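Long-range contacts in restriction endonuclease (Mycobacterium sp., PDB 4F0Q), which probably cleaves DNA that carries methylated cytosine, working as a tetrameric, modification-dependent restriction endonuclease with a magnesium-bound nuclease domain: residues H109-Y114 against S205-V210; P154-F159 against A182-L187. All coordinates share one frame; numbering follows the deposited sequence.

Contact 1. Residues H109-Y114 against S205-V210; sequences HGHVRY and SLDLAV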
loop_
_atom_site.group_PDB
_atom_site.type_symbol
_atom_site.label_atom_id
_atom_site.label_comp_id
_atom_site.label_asym_id
_atom_site.label_seq_id
_atom_site.Cartn_x
_atom_site.Cartn_y
_atom_site.Cartn_z
ATOM N N HIS A 109 -8.114 -19.080 2.259
ATOM C CA HIS A 109 -7.341 -18.140 3.061
ATOM C C HIS A 109 -7.691 -18.257 4.541
ATOM O O HIS A 109 -7.353 -17.384 5.341
ATOM C CB HIS A 109 -7.555 -16.708 2.571
ATOM C CG HIS A 109 -7.155 -16.494 1.144
ATOM N ND1 HIS A 109 -8.015 -16.711 0.090
ATOM C CD2 HIS A 109 -5.984 -16.089 0.597
ATOM C CE1 HIS A 109 -7.393 -16.446 -1.044
ATOM N NE2 HIS A 109 -6.159 -16.068 -0.765
ATOM N N GLY A 110 -8.378 -19.340 4.891
ATOM C CA GLY A 110 -8.674 -19.655 6.276
ATOM C C GLY A 110 -9.520 -18.637 7.016
ATOM O O GLY A 110 -9.395 -18.489 8.230
ATOM N N HIS A 111 -10.382 -17.931 6.292
ATOM C CA HIS A 111 -11.280 -16.972 6.927
ATOM C C HIS A 111 -12.743 -17.263 6.618
ATOM O O HIS A 111 -13.097 -17.595 5.487
ATOM C CB HIS A 111 -10.937 -15.539 6.517
ATOM C CG HIS A 111 -11.830 -14.509 7.138
ATOM N ND1 HIS A 111 -13.007 -14.092 6.552
ATOM C CD2 HIS A 111 -11.724 -13.819 8.299
ATOM C CE1 HIS A 111 -13.585 -13.189 7.322
ATOM N NE2 HIS A 111 -12.827 -13.004 8.389
ATOM N N VAL A 112 -13.588 -17.142 7.637
ATOM C CA VAL A 112 -15.026 -17.310 7.457
ATOM C C VAL A 112 -15.798 -16.203 8.169
ATOM O O VAL A 112 -15.660 -16.017 9.378
ATOM C CB VAL A 112 -15.517 -18.680 7.976
ATOM C CG1 VAL A 112 -17.034 -18.761 7.898
ATOM C CG2 VAL A 112 -14.882 -19.813 7.188
ATOM N N ARG A 113 -16.598 -15.464 7.409
ATOM C CA ARG A 113 -17.477 -14.449 7.974
ATOM C C ARG A 113 -18.812 -15.089 8.330
ATOM O O ARG A 113 -19.545 -15.537 7.449
ATOM C CB ARG A 113 -17.692 -13.313 6.974
ATOM C CG ARG A 113 -18.654 -12.233 7.449
ATOM C CD ARG A 113 -18.076 -11.443 8.612
ATOM N NE ARG A 113 -16.784 -10.847 8.279
ATOM C CZ ARG A 113 -16.633 -9.688 7.645
ATOM N NH1 ARG A 113 -17.697 -8.991 7.268
ATOM N NH2 ARG A 113 -15.418 -9.226 7.386
ATOM N N TYR A 114 -19.122 -15.137 9.622
ATOM C CA TYR A 114 -20.327 -15.822 10.081
ATOM C C TYR A 114 -21.257 -14.912 10.878
ATOM O O TYR A 114 -20.826 -14.224 11.799
ATOM C CB TYR A 114 -19.958 -17.057 10.907
ATOM C CG TYR A 114 -21.156 -17.843 11.384
ATOM C CD1 TYR A 114 -21.864 -18.658 10.513
ATOM C CD2 TYR A 114 -21.578 -17.771 12.705
ATOM C CE1 TYR A 114 -22.961 -19.377 10.940
ATOM C CE2 TYR A 114 -22.675 -18.487 13.143
ATOM C CZ TYR A 114 -23.362 -19.290 12.255
ATOM O OH TYR A 114 -24.454 -20.007 12.683
ATOM N N SER A 205 -21.735 -10.098 13.901
ATOM C CA SER A 205 -20.931 -10.512 12.759
ATOM C C SER A 205 -19.552 -10.945 13.240
ATOM O O SER A 205 -18.881 -10.213 13.967
ATOM C CB SER A 205 -20.807 -9.371 11.748
ATOM O OG SER A 205 -20.074 -9.775 10.606
ATOM N N LEU A 206 -19.133 -12.139 12.835
ATOM C CA LEU A 206 -17.901 -12.727 13.348
ATOM C C LEU A 206 -16.874 -13.038 12.261
ATOM O O LEU A 206 -17.185 -13.686 11.259
ATOM C CB LEU A 206 -18.204 -14.002 14.148
ATOM C CG LEU A 206 -18.791 -13.882 15.560
ATOM C CD1 LEU A 206 -20.255 -13.468 15.541
ATOM C CD2 LEU A 206 -18.616 -15.189 16.320
ATOM N N ASP A 207 -15.653 -12.557 12.473
ATOM C CA ASP A 207 -14.506 -12.957 11.671
ATOM C C ASP A 207 -13.867 -14.180 12.308
ATOM O O ASP A 207 -13.319 -14.102 13.414
ATOM C CB ASP A 207 -13.477 -11.829 11.587
ATOM C CG ASP A 207 -13.923 -10.696 10.689
ATOM O OD1 ASP A 207 -14.628 -10.965 9.693
ATOM O OD2 ASP A 207 -13.563 -9.536 10.977
ATOM N N LEU A 208 -13.947 -15.308 11.607
ATOM C CA LEU A 208 -13.414 -16.570 12.102
ATOM C C LEU A 208 -12.160 -16.974 11.339
ATOM O O LEU A 208 -12.086 -16.833 10.116
ATOM C CB LEU A 208 -14.465 -17.678 11.988
ATOM C CG LEU A 208 -15.799 -17.452 12.701
ATOM C CD1 LEU A 208 -16.730 -18.629 12.464
ATOM C CD2 LEU A 208 -15.585 -17.227 14.188
ATOM N N ALA A 209 -11.177 -17.484 12.073
ATOM C CA ALA A 209 -9.925 -17.932 11.482
ATOM C C ALA A 209 -9.811 -19.450 11.546
ATOM O O ALA A 209 -9.578 -20.019 12.613
ATOM C CB ALA A 209 -8.746 -17.282 12.188
ATOM N N VAL A 210 -9.984 -20.103 10.402
ATOM C CA VAL A 210 -9.837 -21.550 10.320
ATOM C C VAL A 210 -8.366 -21.926 10.457
ATOM O O VAL A 210 -7.537 -21.517 9.648
ATOM C CB VAL A 210 -10.387 -22.102 8.993
ATOM C CG1 VAL A 210 -10.183 -23.606 8.918
ATOM C CG2 VAL A 210 -11.858 -21.752 8.846
#
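H111 and R113 both reach the same carboxylate oxygen, D207 OD1, and they do so from opposite faces of the carboxylate plane. R113 NE forms the salt bridge, 2.6 Å from D207 OD1, with NH2 of the same guanidinium adding a weak bond. The arginine chain is bent at chi2 (68°) and chi3 (56°), which folds the guanidinium back beside D207, the two side chains pointing the same way. H111 NE2 donates to D207 OD1 at 3.0 Å; the oxygen lies in the imidazole plane, yet the donor stands 54° out of the carboxylate plane. R186 holds the other oxygen, OD2, and E314 pairs with R113 NH1.

The backbone bonds give the register of an antiparallel ladder joining strands 111-115 and 200-210 in the mixed sheet of the AspBHI-type N-terminal region. V112 N to L208 O and Y114 N to L206 O are both 2.9 Å, each pair closed by a return bond. Beyond the V112-L208 pair, V210 N donates to G110 O at 2.8 Å, where the G1 bulge of G110 and H111 opposite D106 leads into strand 111-115.

Apolar contacts occupy the face of V112, Y114, L206 and L208: Y114 CB lies 3.9 Å from L208 CD1, and V112 CG2 is 4.0 Å from V210 CG2.

Two donors on OD1 and an arginine on OD2 probably favour an ionised D207, a buried charge on the ladder's polar face, opposite the apolar one.

Contact 2. Residues P154-F159 against A182-L187; sequences PPLFLF and AIIERL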
loop_
_atom_site.group_PDB
_atom_site.type_symbol
_atom_site.label_atom_id
_atom_site.label_comp_id
_atom_site.label_asym_id
_atom_site.label_seq_id
_atom_site.Cartn_x
_atom_site.Cartn_y
_atom_site.Cartn_z
ATOM N N PRO A 154 -13.835 -23.177 23.595
ATOM C CA PRO A 154 -14.417 -24.211 22.734
ATOM C C PRO A 154 -14.141 -23.955 21.256
ATOM O O PRO A 154 -14.513 -22.903 20.736
ATOM C CB PRO A 154 -15.916 -24.100 23.022
ATOM C CG PRO A 154 -16.112 -22.687 23.445
ATOM C CD PRO A 154 -14.862 -22.294 24.177
ATOM N N PRO A 155 -13.485 -24.911 20.583
ATOM C CA PRO A 155 -13.194 -24.821 19.148
ATOM C C PRO A 155 -14.466 -24.701 18.318
ATOM O O PRO A 155 -15.462 -25.354 18.624
ATOM C CB PRO A 155 -12.501 -26.153 18.849
ATOM C CG PRO A 155 -11.931 -26.585 20.153
ATOM C CD PRO A 155 -12.910 -26.124 21.188
ATOM N N LEU A 156 -14.430 -23.871 17.280
ATOM C CA LEU A 156 -15.575 -23.723 16.389
ATOM C C LEU A 156 -15.439 -24.608 15.154
ATOM O O LEU A 156 -14.823 -24.220 14.161
ATOM C CB LEU A 156 -15.771 -22.259 15.981
ATOM C CG LEU A 156 -16.737 -21.427 16.831
ATOM C CD1 LEU A 156 -16.240 -21.284 18.264
ATOM C CD2 LEU A 156 -16.967 -20.063 16.201
ATOM N N PHE A 157 -16.020 -25.801 15.232
ATOM C CA PHE A 157 -16.019 -26.736 14.114
ATOM C C PHE A 157 -17.066 -26.331 13.087
ATOM O O PHE A 157 -18.267 -26.410 13.344
ATOM C CB PHE A 157 -16.282 -28.161 14.605
ATOM C CG PHE A 157 -15.059 -28.856 15.126
ATOM C CD1 PHE A 157 -14.343 -28.329 16.188
ATOM C CD2 PHE A 157 -14.627 -30.043 14.558
ATOM C CE1 PHE A 157 -13.216 -28.967 16.667
ATOM C CE2 PHE A 157 -13.503 -30.689 15.036
ATOM C CZ PHE A 157 -12.797 -30.151 16.091
ATOM N N LEU A 158 -16.600 -25.895 11.923
ATOM C CA LEU A 158 -17.493 -25.393 10.888
ATOM C C LEU A 158 -18.002 -26.503 9.976
ATOM O O LEU A 158 -17.251 -27.389 9.577
ATOM C CB LEU A 158 -16.795 -24.311 10.063
ATOM C CG LEU A 158 -16.245 -23.133 10.870
ATOM C CD1 LEU A 158 -15.541 -22.135 9.967
ATOM C CD2 LEU A 158 -17.357 -22.457 11.657
ATOM N N PHE A 159 -19.291 -26.444 9.661
ATOM C CA PHE A 159 -19.899 -27.362 8.709
ATOM C C PHE A 159 -20.825 -26.588 7.782
ATOM O O PHE A 159 -21.393 -25.571 8.177
ATOM C CB PHE A 159 -20.689 -28.454 9.435
ATOM C CG PHE A 159 -19.843 -29.349 10.293
ATOM C CD1 PHE A 159 -19.240 -30.475 9.757
ATOM C CD2 PHE A 159 -19.657 -29.071 11.637
ATOM C CE1 PHE A 159 -18.462 -31.302 10.544
ATOM C CE2 PHE A 159 -18.880 -29.894 12.428
ATOM C CZ PHE A 159 -18.282 -31.011 11.880
ATOM N N ALA A 182 -12.231 -23.362 13.899
ATOM C CA ALA A 182 -12.024 -21.923 13.785
ATOM C C ALA A 182 -11.859 -21.214 15.126
ATOM O O ALA A 182 -12.396 -21.645 16.147
ATOM C CB ALA A 182 -13.159 -21.291 12.988
ATOM N N ILE A 183 -11.103 -20.120 15.105
ATOM C CA ILE A 183 -10.969 -19.238 16.255
ATOM C C ILE A 183 -11.749 -17.961 15.976
ATOM O O ILE A 183 -11.685 -17.421 14.872
ATOM C CB ILE A 183 -9.497 -18.854 16.501
ATOM C CG1 ILE A 183 -8.620 -20.102 16.578
ATOM C CG2 ILE A 183 -9.360 -18.020 17.767
ATOM C CD1 ILE A 183 -7.160 -19.800 16.818
ATOM N N ILE A 184 -12.491 -17.480 16.967
ATOM C CA ILE A 184 -13.172 -16.202 16.829
ATOM C C ILE A 184 -12.140 -15.079 16.827
ATOM O O ILE A 184 -11.670 -14.649 17.881
ATOM C CB ILE A 184 -14.196 -15.968 17.958
ATOM C CG1 ILE A 184 -15.250 -17.075 17.953
ATOM C CG2 ILE A 184 -14.860 -14.607 17.805
ATOM C CD1 ILE A 184 -16.336 -16.886 18.985
ATOM N N GLU A 185 -11.781 -14.619 15.634
ATOM C CA GLU A 185 -10.794 -13.557 15.497
ATOM C C GLU A 185 -11.413 -12.202 15.813
ATOM O O GLU A 185 -10.775 -11.346 16.428
ATOM C CB GLU A 185 -10.190 -13.547 14.094
ATOM C CG GLU A 185 -9.094 -12.510 13.910
ATOM C CD GLU A 185 -8.535 -12.494 12.503
ATOM O OE1 GLU A 185 -9.232 -12.963 11.579
ATOM O OE2 GLU A 185 -7.395 -12.018 12.324
ATOM N N ARG A 186 -12.657 -12.008 15.392
ATOM C CA ARG A 186 -13.352 -10.762 15.696
ATOM C C ARG A 186 -14.853 -10.981 15.879
ATOM O O ARG A 186 -15.438 -11.866 15.261
ATOM C CB ARG A 186 -13.083 -9.715 14.610
ATOM C CG ARG A 186 -13.473 -8.297 15.000
ATOM C CD ARG A 186 -12.904 -7.267 14.035
ATOM N NE ARG A 186 -13.443 -7.415 12.686
ATOM C CZ ARG A 186 -13.212 -6.562 11.694
ATOM N NH1 ARG A 186 -12.453 -5.494 11.898
ATOM N NH2 ARG A 186 -13.743 -6.774 10.496
ATOM N N LEU A 187 -15.463 -10.184 16.748
ATOM C CA LEU A 187 -16.906 -10.230 16.957
ATOM C C LEU A 187 -17.432 -8.808 17.087
ATOM O O LEU A 187 -17.090 -8.098 18.032
ATOM C CB LEU A 187 -17.249 -11.050 18.205
ATOM C CG LEU A 187 -18.716 -11.442 18.425
ATOM C CD1 LEU A 187 -18.803 -12.761 19.176
ATOM C CD2 LEU A 187 -19.486 -10.362 19.176
#
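The carbonyls of L156 and A182 are met differently: L156 N lies in the plane of the A182 carbonyl, on a lone pair, whereas A182 N stands above the plane of the L156 carbonyl. Beside them, P155 CB sits in plane at the edge of the F157 ring, and the ring of F221 meets F157 with the planes at about 45°. The two peptides form one antiparallel hydrogen-bonded pair in the mixed sheet of the AspBHI-type N-terminal domain, which belongs to the PUA clan. L156 N to A182 O measures 3.2 Å and A182 N to L156 O 2.7 Å. Past this pair the strands diverge, their short axes at 108°, so further contact depends on side chains.

L156 and A182 supply most of the contact. L156 CB packs 3.4 Å from A182 O, and a chi1 of -93°, well off a staggered position, goes with a side chain whose CD2 reaches I184 CG1 at 3.9 Å. L208 of strand 200-210 touches both L156 and I184, and H142 of helix 130-142 also packs on L156. Two residues along the strand, L158 turns its CD1 to A182 CB, 3.9 Å away.

The centres of the two contacts are about 7 Å apart in one mixed sheet, and all four segments fall within the AspBHI-type N-terminal region. Along the chain, contact 2 is nested inside the loop closed by contact 1. Strands 175-193 and 200-210 are consecutive in the chain and adjacent in the sheet, so 182-187 and 205-210 join the contacts directly: A209 N probably bonds to I183 O (2.8 Å), and D207 and R186 tie the same two strands through their side chains. A classic bulge sets E185 and R186 together opposite D207. Both contacts also touch the second subunit, which places this part of the sheet beside an interface of the tetramer.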